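Local coordinates for LPXTG-motif cell wall anchor domain protein (Mobiluncus mulieris, PDB 5U5O) that is a bacterial surface adhesin, probably wall-anchored, this chain holding two Ig-like domains with intramolecular covalent cross-links, at residues 81-84 against 85-89; 50-53 against 54-57; 71-74 against 75-78. All coordinates share one frame; numbering follows the deposited sequence. Where two conformers were deposited one is given.

Contact 1: residues 81-84 against 85-89; sequences TEVE and KTKYG
The short helix 82-88 is closed at its N-terminal end by a capping box and tied along its flank by a salt bridge from Glu82 to Lys85. In the box, Thr81 OG1 accepts the N-H of Glu84 at 3.0 Å, while Glu84 OE1 returns the bond by accepting Thr81 N at 2.9 Å, the N-H of Thr81 coming from above the carboxylate plane, 36° out of it. The N-H groups of Thr81 and Glu84 are thus both satisfied, and Thr81 O starts the helical series by accepting from Lys85 N. The acid of the box is itself buried and held from beyond the helix: Arg34 forms a salt bridge with OE1 and Tyr36 OH bonds OE2, which should steady its charge. Through these two residues of strand 26-36 the helix is fastened to a sheet of the ester-bond (TQ) domain. Tyr88, one turn on, meets the ring of Tyr36 on the same side of the helix.

On the outer flank, Glu82 and Lys85 run side by side. A bend at chi2 of Glu82 (-52°) and another at chi3 of Lys85 (-67°) bring NZ to OE2 at 2.8 Å, on the syn side but out of the carboxylate plane. Glu82 O takes two donors from Thr86: the backbone N at 2.9 Å and OG1 also at 2.9 Å, arriving from opposite faces of the carbonyl plane. Val83 packs alongside the aliphatic part of Lys87, its CG1 lying 3.7 Å from Lys87 CE. Glu84 O bonds Tyr88 N and also sits at the edge of the tyrosine ring, 3.4 Å from CD2. Gly89, where the chain leaves the helix, still bonds Lys85 O through its N.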
loop_
_atom_site.group_PDB
_atom_site.type_symbol
_atom_site.label_atom_id
_atom_site.label_comp_id
_atom_site.label_asym_id
_atom_site.label_seq_id
_atom_site.Cartn_x
_atom_site.Cartn_y
_atom_site.Cartn_z
ATOM N N THR A 81 7.111 0.235 -29.770
ATOM C CA THR A 81 7.351 1.481 -29.052
ATOM C C THR A 81 8.762 1.970 -29.341
ATOM O O THR A 81 9.612 1.219 -29.816
ATOM C CB THR A 81 7.246 1.300 -27.534
ATOM O OG1 THR A 81 8.327 0.485 -27.064
ATOM C CG2 THR A 81 5.904 0.714 -27.142
ATOM N N GLU A 82 9.012 3.232 -28.999
ATOM C CA GLU A 82 10.335 3.819 -29.204
ATOM C C GLU A 82 11.364 3.104 -28.345
ATOM O O GLU A 82 12.483 2.869 -28.815
ATOM C CB GLU A 82 10.333 5.327 -28.935
ATOM C CG GLU A 82 9.384 6.132 -29.820
ATOM C CD GLU A 82 9.556 5.859 -31.305
ATOM O OE1 GLU A 82 10.690 6.039 -31.807
ATOM O OE2 GLU A 82 8.561 5.462 -31.966
ATOM N N VAL A 83 11.005 2.725 -27.122
ATOM C CA VAL A 83 11.896 1.948 -26.254
ATOM C C VAL A 83 12.267 0.593 -26.879
ATOM O O VAL A 83 13.427 0.199 -26.896
ATOM C CB VAL A 83 11.284 1.797 -24.841
ATOM C CG1 VAL A 83 11.938 0.680 -24.031
ATOM C CG2 VAL A 83 11.369 3.122 -24.086
ATOM N N GLU A 84 11.279 -0.099 -27.414
ATOM C CA GLU A 84 11.514 -1.353 -28.107
ATOM C C GLU A 84 12.441 -1.178 -29.310
ATOM O O GLU A 84 13.367 -1.988 -29.518
ATOM C CB GLU A 84 10.192 -1.981 -28.535
ATOM C CG GLU A 84 9.420 -2.534 -27.332
ATOM C CD GLU A 84 7.948 -2.831 -27.595
ATOM O OE1 GLU A 84 7.423 -2.379 -28.626
ATOM O OE2 GLU A 84 7.317 -3.534 -26.739
ATOM N N LYS A 85 12.184 -0.162 -30.121
ATOM C CA LYS A 85 13.047 0.092 -31.292
ATOM C C LYS A 85 14.474 0.459 -30.898
ATOM O O LYS A 85 15.455 0.009 -31.548
ATOM C CB LYS A 85 12.450 1.158 -32.210
ATOM C CG LYS A 85 11.186 0.670 -32.888
ATOM C CD LYS A 85 10.548 1.685 -33.815
ATOM C CE LYS A 85 9.990 2.880 -33.085
ATOM N NZ LYS A 85 9.130 3.660 -34.021
ATOM N N THR A 86 14.627 1.227 -29.827
ATOM C CA THR A 86 15.962 1.572 -29.330
ATOM C C THR A 86 16.778 0.331 -28.955
ATOM O O THR A 86 17.971 0.249 -29.285
ATOM C CB THR A 86 15.836 2.528 -28.126
ATOM O OG1 THR A 86 15.263 3.761 -28.575
ATOM C CG2 THR A 86 17.169 2.805 -27.488
ATOM N N LYS A 87 16.129 -0.623 -28.291
ATOM C CA LYS A 87 16.778 -1.853 -27.835
ATOM C C LYS A 87 17.018 -2.873 -28.948
ATOM O O LYS A 87 18.114 -3.408 -29.069
ATOM C CB LYS A 87 15.941 -2.508 -26.723
ATOM C CG LYS A 87 15.948 -1.781 -25.385
ATOM C CD LYS A 87 14.841 -2.314 -24.473
ATOM C CE LYS A 87 14.733 -1.601 -23.127
ATOM N NZ LYS A 87 15.899 -1.891 -22.238
ATOM N N TYR A 88 15.989 -3.134 -29.747
ATOM C CA TYR A 88 15.957 -4.251 -30.682
ATOM C C TYR A 88 16.156 -3.863 -32.128
ATOM O O TYR A 88 16.395 -4.745 -32.962
ATOM C CB TYR A 88 14.621 -5.000 -30.557
ATOM C CG TYR A 88 14.472 -5.686 -29.243
ATOM C CD1 TYR A 88 15.019 -6.947 -29.033
ATOM C CD2 TYR A 88 13.726 -5.109 -28.207
ATOM C CE1 TYR A 88 14.883 -7.589 -27.817
ATOM C CE2 TYR A 88 13.611 -5.728 -26.979
ATOM C CZ TYR A 88 14.177 -6.980 -26.795
ATOM O OH TYR A 88 14.065 -7.646 -25.607
ATOM N N GLY A 89 16.099 -2.568 -32.428
ATOM C CA GLY A 89 16.213 -2.067 -33.790
ATOM C C GLY A 89 14.913 -1.522 -34.320
ATOM O O GLY A 89 13.834 -1.989 -33.944
#

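Contact 2: residues 50-53 against 54-57; sequences LYEQ and SVAG
Ser54 OG gives the shortest polar bond of the turn, 2.6 Å to Glu52 OE1, where OE1 uses its syn lone pair. The other carboxylate oxygen, Glu52 OE2, takes the backbone N-H of the same serine at 3.0 Å in a nearly straight bond (167°), though from well above the carboxylate plane. Ser54 is therefore clasped by its hydroxyl and its amide together, which should fix the rotation of the carboxylate. Two torsions deliver it: chi1 of Glu52 (-177°) carries CG to the far side of CA from the backbone N, and the bend at chi2 (-83°) then folds the acid over Ser54.

Here strand 43-52 ends and the chain turns in a short 3-10 coil, the first part of the connection to strand 64-71, its antiparallel neighbour. Successive i to i+3 backbone bonds mark the turn, Val55 N to Glu52 O at 3.1 Å and Ala56 N to Gln53 O at 3.1 Å. The Gln53 side chain leads away instead, its NE2 bonding Pro155 O.

Beyond the turn the chain folds back over Tyr51. The Ala56-Gly57 peptide lies across one face of the ring, with Gly57 N 3.3 Å above the plane over its centre. Gly57 CA adds a CH-pi contact, 4.0 Å from the centroid of the Tyr51 ring, and Ala56 CB approaches Tyr51 CB at 4.1 Å. The buried Tyr51 ring also meets Tyr123 of strand 118-127 edge-to-face, while Ala56 touches Val121 and Tyr123 of that strand.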
loop_
_atom_site.group_PDB
_atom_site.type_symbol
_atom_site.label_atom_id
_atom_site.label_comp_id
_atom_site.label_asym_id
_atom_site.label_seq_id
_atom_site.Cartn_x
_atom_site.Cartn_y
_atom_site.Cartn_z
ATOM N N LEU A 50 4.277 -12.860 -10.685
ATOM C CA LEU A 50 4.156 -11.612 -9.952
ATOM C C LEU A 50 4.889 -11.727 -8.624
ATOM O O LEU A 50 4.670 -12.687 -7.874
ATOM C CB LEU A 50 2.668 -11.326 -9.673
ATOM C CG LEU A 50 2.375 -9.974 -9.043
ATOM C CD1 LEU A 50 2.664 -8.825 -9.984
ATOM C CD2 LEU A 50 0.915 -9.949 -8.600
ATOM N N TYR A 51 5.728 -10.735 -8.326
ATOM C CA TYR A 51 6.509 -10.695 -7.096
ATOM C C TYR A 51 6.414 -9.339 -6.427
ATOM O O TYR A 51 6.252 -8.325 -7.102
ATOM C CB TYR A 51 7.990 -10.885 -7.416
ATOM C CG TYR A 51 8.387 -12.216 -7.981
ATOM C CD1 TYR A 51 8.581 -13.309 -7.151
ATOM C CD2 TYR A 51 8.655 -12.365 -9.354
ATOM C CE1 TYR A 51 8.990 -14.530 -7.658
ATOM C CE2 TYR A 51 9.064 -13.587 -9.870
ATOM C CZ TYR A 51 9.225 -14.663 -9.016
ATOM O OH TYR A 51 9.613 -15.887 -9.471
ATOM N N GLU A 52 6.552 -9.320 -5.106
ATOM C CA GLU A 52 6.927 -8.093 -4.413
ATOM C C GLU A 52 8.402 -7.820 -4.775
ATOM O O GLU A 52 9.223 -8.754 -4.855
ATOM C CB GLU A 52 6.674 -8.206 -2.898
ATOM C CG GLU A 52 6.980 -6.938 -2.111
ATOM C CD GLU A 52 8.447 -6.779 -1.760
ATOM O OE1 GLU A 52 9.104 -7.786 -1.423
ATOM O OE2 GLU A 52 8.956 -5.644 -1.840
ATOM N N GLN A 53 8.713 -6.548 -5.029
ATOM C CA GLN A 53 9.977 -6.155 -5.664
ATOM C C GLN A 53 11.233 -6.602 -4.917
ATOM O O GLN A 53 12.186 -7.054 -5.548
ATOM C CB GLN A 53 10.021 -4.645 -5.898
ATOM C CG GLN A 53 11.225 -4.178 -6.710
ATOM C CD GLN A 53 11.313 -2.669 -6.792
ATOM O OE1 GLN A 53 11.084 -1.971 -5.802
ATOM N NE2 GLN A 53 11.665 -2.154 -7.969
ATOM N N SER A 54 11.234 -6.472 -3.589
ATOM C CA SER A 54 12.425 -6.856 -2.794
ATOM C C SER A 54 12.816 -8.338 -2.881
ATOM O O SER A 54 13.987 -8.673 -2.668
ATOM C CB SER A 54 12.263 -6.456 -1.316
ATOM O OG SER A 54 11.565 -7.438 -0.566
ATOM N N VAL A 55 11.856 -9.210 -3.197
ATOM C CA VAL A 55 12.121 -10.651 -3.389
ATOM C C VAL A 55 11.894 -11.115 -4.843
ATOM O O VAL A 55 11.676 -12.306 -5.103
ATOM C CB VAL A 55 11.310 -11.517 -2.386
ATOM C CG1 VAL A 55 11.761 -11.226 -0.961
ATOM C CG2 VAL A 55 9.803 -11.306 -2.524
ATOM N N ALA A 56 11.973 -10.179 -5.787
ATOM C CA ALA A 56 11.632 -10.470 -7.177
ATOM C C ALA A 56 12.601 -11.506 -7.735
ATOM O O ALA A 56 13.812 -11.351 -7.619
ATOM C CB ALA A 56 11.652 -9.200 -8.020
ATOM N N GLY A 57 12.056 -12.585 -8.290
ATOM C CA GLY A 57 12.838 -13.683 -8.859
ATOM C C GLY A 57 13.132 -14.841 -7.914
ATOM O O GLY A 57 13.621 -15.882 -8.359
#

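Contact 3: residues 71-74 against 75-78; sequences KVTA and SMAK
Met76 N bonds Thr73 O at 3.0 Å, and Ala77 N bonds Ala74 O, likewise at 3.0 Å. These consecutive i to i+3 bonds mark a short 3-10 turn joining strand 64-71 to the weakly bonded strand 77-78. In one of the two conformers of Thr73, a water joins its OG1 (2.7 Å) to the backbone N of Ser75 (2.9 Å), accepting from that N-H; with the other conformer also present, this bridge is doubtful on the hydroxyl side.

The backbone also ties the turn to its surroundings: Val72 pairs with Gly41 and Lys42, Met76 with Glu96, and Lys78 with Val94. Met76 makes most of the side-chain packing within the turn. Its CG swings beside its own backbone N (chi1 -62°), and the extended chain beyond crosses the Thr73 side chain at about a right angle, CE 4.0 Å from Thr73 CG2, and goes on toward Lys71. On the strand side both Met76 and Val72 pack on Tyr95 of strand 94-104. SD of Met76 lies 4.0 Å from Val72 CA and accepts a weak hydrogen bond from Thr73 N, long at 3.7 Å. The terminal methyl reaches furthest back: Met76 CE ends 3.3 Å from Lys71 O.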
loop_
_atom_site.group_PDB
_atom_site.type_symbol
_atom_site.label_atom_id
_atom_site.label_comp_id
_atom_site.label_asym_id
_atom_site.label_seq_id
_atom_site.Cartn_x
_atom_site.Cartn_y
_atom_site.Cartn_z
ATOM N N LYS A 71 0.628 -19.514 -30.508
ATOM C CA LYS A 71 1.017 -19.727 -31.894
ATOM C C LYS A 71 1.017 -18.367 -32.547
ATOM O O LYS A 71 -0.001 -17.718 -32.705
ATOM C CB LYS A 71 0.088 -20.696 -32.609
ATOM C CG LYS A 71 0.655 -21.076 -33.978
ATOM C CD LYS A 71 -0.145 -22.178 -34.645
ATOM C CE LYS A 71 0.516 -22.593 -35.945
ATOM N NZ LYS A 71 -0.218 -23.718 -36.565
ATOM N N VAL A 72 2.215 -17.908 -32.922
ATOM C CA VAL A 72 2.350 -16.544 -33.377
ATOM C C VAL A 72 1.755 -16.380 -34.762
ATOM O O VAL A 72 1.989 -17.226 -35.650
ATOM C CB VAL A 72 3.834 -16.143 -33.361
ATOM C CG1 VAL A 72 4.045 -14.766 -33.980
ATOM C CG2 VAL A 72 4.320 -16.170 -31.918
ATOM N N THR A 73 0.988 -15.311 -34.958
ATOM C CA THR A 73 0.355 -15.025 -36.239
ATOM C C THR A 73 0.348 -13.518 -36.522
ATOM O O THR A 73 0.461 -12.703 -35.607
ATOM C CB THR A 73 -1.067 -15.622 -36.281
ATOM O OG1 THR A 73 -1.563 -15.559 -37.620
ATOM C CG2 THR A 73 -2.001 -14.882 -35.332
ATOM N N ALA A 74 0.254 -13.165 -37.802
ATOM C CA ALA A 74 0.299 -11.768 -38.241
ATOM C C ALA A 74 -0.714 -10.861 -37.564
ATOM O O ALA A 74 -0.417 -9.714 -37.287
ATOM C CB ALA A 74 0.147 -11.683 -39.756
ATOM N N SER A 75 -1.901 -11.380 -37.258
ATOM C CA SER A 75 -2.931 -10.557 -36.612
ATOM C C SER A 75 -2.526 -10.073 -35.215
ATOM O O SER A 75 -3.124 -9.141 -34.703
ATOM C CB SER A 75 -4.252 -11.315 -36.514
ATOM O OG SER A 75 -4.100 -12.370 -35.606
ATOM N N MET A 76 -1.525 -10.710 -34.598
ATOM C CA MET A 76 -1.000 -10.269 -33.307
ATOM C C MET A 76 -0.037 -9.092 -33.374
ATOM O O MET A 76 0.342 -8.559 -32.346
ATOM C CB MET A 76 -0.332 -11.409 -32.562
ATOM C CG MET A 76 -1.251 -12.562 -32.213
ATOM S SD MET A 76 -0.241 -13.985 -31.767
ATOM C CE MET A 76 -1.520 -15.151 -31.353
ATOM N N ALA A 77 0.360 -8.714 -34.587
ATOM C CA ALA A 77 1.380 -7.694 -34.751
ATOM C C ALA A 77 0.880 -6.339 -34.244
ATOM O O ALA A 77 -0.260 -5.950 -34.487
ATOM C CB ALA A 77 1.778 -7.583 -36.209
ATOM N N LYS A 78 1.741 -5.645 -33.506
ATOM C CA LYS A 78 1.458 -4.291 -33.045
ATOM C C LYS A 78 2.653 -3.391 -33.289
ATOM O O LYS A 78 3.791 -3.861 -33.346
ATOM C CB LYS A 78 1.124 -4.284 -31.554
ATOM C CG LYS A 78 -0.091 -5.114 -31.166
ATOM C CD LYS A 78 -1.366 -4.544 -31.760
ATOM C CE LYS A 78 -2.576 -5.433 -31.495
ATOM N NZ LYS A 78 -2.643 -6.697 -32.303
HETATM O O HOH W 1 -3.160 -13.628 -38.574
#

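All three contacts are local turns or caps in the TQ domain, met along the chain in the order contact 2, contact 3, contact 1. Strand 64-71 runs from the loop that contact 2 opens to the turn of contact 3, whose centre is about 30 Å from that of contact 2. Strand 77-78 and a short linker lead into helix 82-88, with the centres of contacts 3 and 1 about 18 Å apart. Contacts 1 and 2 do not touch, their nearest atoms being about 15 Å apart. Contact 2 belongs to the mixed sheet, contact 3 passes the chain to the four-stranded antiparallel sheet, and contact 1 is the helix linking neighbouring strands of the latter, 77-78 and 94-104.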